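Local coordinates for protein mRNA export factor MEX67 (Candida albicans, PDB 1Q40) that probably exports mRNA from the nucleus, through an NTF2-like domain that pairs with a second protein chain, at residues B[119-124]-B[136-141]. Residues are numbered along the deposited sequence; the frame is centred on the assembly and turned at random.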
loop_
_atom_site.group_PDB
_atom_site.type_symbol
_atom_site.label_atom_id
_atom_site.label_comp_id
_atom_site.label_asym_id
_atom_site.label_seq_id
_atom_site.Cartn_x
_atom_site.Cartn_y
_atom_site.Cartn_z
ATOM N N GLU B 119 -17.698 7.273 5.712
ATOM C CA GLU B 119 -17.460 5.956 6.294
ATOM C C GLU B 119 -16.976 4.888 5.297
ATOM O O GLU B 119 -16.556 3.813 5.717
ATOM C CB GLU B 119 -18.731 5.468 7.014
ATOM C CG GLU B 119 -19.917 5.174 6.096
ATOM C CD GLU B 119 -20.981 6.263 6.092
ATOM O OE1 GLU B 119 -20.656 7.469 6.243
ATOM O OE2 GLU B 119 -22.163 5.903 5.914
ATOM N N LEU B 120 -17.039 5.164 3.994
ATOM C CA LEU B 120 -16.432 4.264 2.996
ATOM C C LEU B 120 -14.900 4.309 3.032
ATOM O O LEU B 120 -14.232 3.472 2.414
ATOM C CB LEU B 120 -16.878 4.623 1.577
ATOM C CG LEU B 120 -18.366 4.658 1.240
ATOM C CD1 LEU B 120 -18.554 4.992 -0.234
ATOM C CD2 LEU B 120 -19.049 3.342 1.584
ATOM N N PHE B 121 -14.357 5.291 3.746
ATOM C CA PHE B 121 -12.951 5.635 3.692
ATOM C C PHE B 121 -12.251 5.404 5.027
ATOM O O PHE B 121 -12.863 5.524 6.097
ATOM C CB PHE B 121 -12.806 7.101 3.264
ATOM C CG PHE B 121 -13.370 7.381 1.903
ATOM C CD1 PHE B 121 -14.699 7.773 1.752
ATOM C CD2 PHE B 121 -12.582 7.235 0.766
ATOM C CE1 PHE B 121 -15.228 8.017 0.486
ATOM C CE2 PHE B 121 -13.107 7.473 -0.509
ATOM C CZ PHE B 121 -14.426 7.857 -0.651
ATOM N N SER B 122 -10.979 5.024 4.955
ATOM C CA SER B 122 -10.090 5.046 6.114
ATOM C C SER B 122 -8.810 5.796 5.760
ATOM O O SER B 122 -8.440 5.904 4.589
ATOM C CB SER B 122 -9.784 3.633 6.627
ATOM O OG SER B 122 -9.043 2.862 5.695
HETATM N N MSE B 123 -8.144 6.314 6.783
HETATM C CA MSE B 123 -6.994 7.189 6.598
HETATM C C MSE B 123 -6.015 7.055 7.758
HETATM O O MSE B 123 -6.437 6.938 8.902
HETATM C CB MSE B 123 -7.488 8.635 6.504
HETATM C CG MSE B 123 -6.459 9.664 6.021
HETATM SE SE MSE B 123 -7.166 11.522 6.039
HETATM C CE MSE B 123 -9.010 11.162 5.767
ATOM N N GLU B 124 -4.720 7.066 7.448
ATOM C CA GLU B 124 -3.656 7.239 8.439
ATOM C C GLU B 124 -2.886 8.518 8.124
ATOM O O GLU B 124 -2.670 8.842 6.962
ATOM C CB GLU B 124 -2.689 6.057 8.413
ATOM C CG GLU B 124 -3.342 4.701 8.607
ATOM C CD GLU B 124 -3.878 4.092 7.319
ATOM O OE1 GLU B 124 -5.088 3.834 7.256
ATOM O OE2 GLU B 124 -3.094 3.863 6.367
ATOM N N ILE B 136 0.150 11.137 4.360
ATOM C CA ILE B 136 -1.288 10.907 4.376
ATOM C C ILE B 136 -1.624 9.749 3.435
ATOM O O ILE B 136 -1.343 9.823 2.242
ATOM C CB ILE B 136 -2.053 12.168 3.923
ATOM C CG1 ILE B 136 -1.643 13.397 4.745
ATOM C CG2 ILE B 136 -3.557 11.924 4.031
ATOM C CD1 ILE B 136 -2.063 14.719 4.129
ATOM N N THR B 137 -2.224 8.693 3.976
ATOM C CA THR B 137 -2.691 7.565 3.175
ATOM C C THR B 137 -4.205 7.386 3.314
ATOM O O THR B 137 -4.732 7.274 4.422
ATOM C CB THR B 137 -1.942 6.291 3.571
ATOM O OG1 THR B 137 -0.570 6.426 3.190
ATOM C CG2 THR B 137 -2.399 5.086 2.774
ATOM N N LEU B 138 -4.888 7.367 2.173
ATOM C CA LEU B 138 -6.328 7.229 2.104
ATOM C C LEU B 138 -6.674 5.913 1.422
ATOM O O LEU B 138 -6.036 5.532 0.442
ATOM C CB LEU B 138 -6.917 8.399 1.311
ATOM C CG LEU B 138 -8.439 8.406 1.104
ATOM C CD1 LEU B 138 -9.142 8.644 2.414
ATOM C CD2 LEU B 138 -8.863 9.430 0.044
ATOM N N HIS B 139 -7.681 5.222 1.957
ATOM C CA HIS B 139 -8.184 3.957 1.417
ATOM C C HIS B 139 -9.680 4.081 1.195
ATOM O O HIS B 139 -10.384 4.639 2.032
ATOM C CB HIS B 139 -7.938 2.792 2.378
ATOM C CG HIS B 139 -6.546 2.737 2.937
ATOM N ND1 HIS B 139 -5.514 2.083 2.300
ATOM C CD2 HIS B 139 -6.032 3.215 4.094
ATOM C CE1 HIS B 139 -4.414 2.198 3.024
ATOM N NE2 HIS B 139 -4.702 2.882 4.117
ATOM N N GLY B 140 -10.182 3.549 0.086
ATOM C CA GLY B 140 -11.609 3.597 -0.171
ATOM C C GLY B 140 -12.018 3.094 -1.537
ATOM O O GLY B 140 -11.384 2.195 -2.095
ATOM N N SER B 141 -13.087 3.684 -2.064
ATOM C CA SER B 141 -13.589 3.368 -3.402
ATOM C C SER B 141 -14.126 4.606 -4.126
ATOM O O SER B 141 -14.325 5.656 -3.521
ATOM C CB SER B 141 -14.681 2.293 -3.314
ATOM O OG SER B 141 -15.770 2.742 -2.506
#
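A beta hairpin of the NTF2-like domain brings Ser122 and Glu124 into antiparallel register with His139 and Thr137. Both are hydrogen-bonded pairs: Ser122 N meets His139 O at 3.0 Å and His139 N meets Ser122 O at 2.8 Å, while Glu124 and Thr137 exchange a second such pair of backbone bonds. Glu124, its chain bent at chi2 (85°), reaches across to the neighbouring strand, crossing the His139 side chain at about a right angle, and the carboxylate lies nearly coplanar with the imidazole, 25° between planes. There His139 NE2 donates to Glu124 OE2 at 2.9 Å, though the position of that oxygen is less certain. ND1 of the same ring bonds OD1 of Asp184 on strand 181-190, so the imidazole is probably held at both nitrogens. This face meets the partner protein chain, a basic side chain of which forms a salt bridge with Glu124 OE1. The opposite face turns inward, as in the curved sheet of the NTF2 fold, to pack on helix 14-29: the selenium of selenomethionine Met123 lies 4.1 Å from Ile136 CG2, and both residues touch Ile21. Further along, Phe121 CB rests 4.1 Å from Leu138 CD1, and the Phe121 ring lies obliquely to Gly140 CA, with CD2 3.9 Å away.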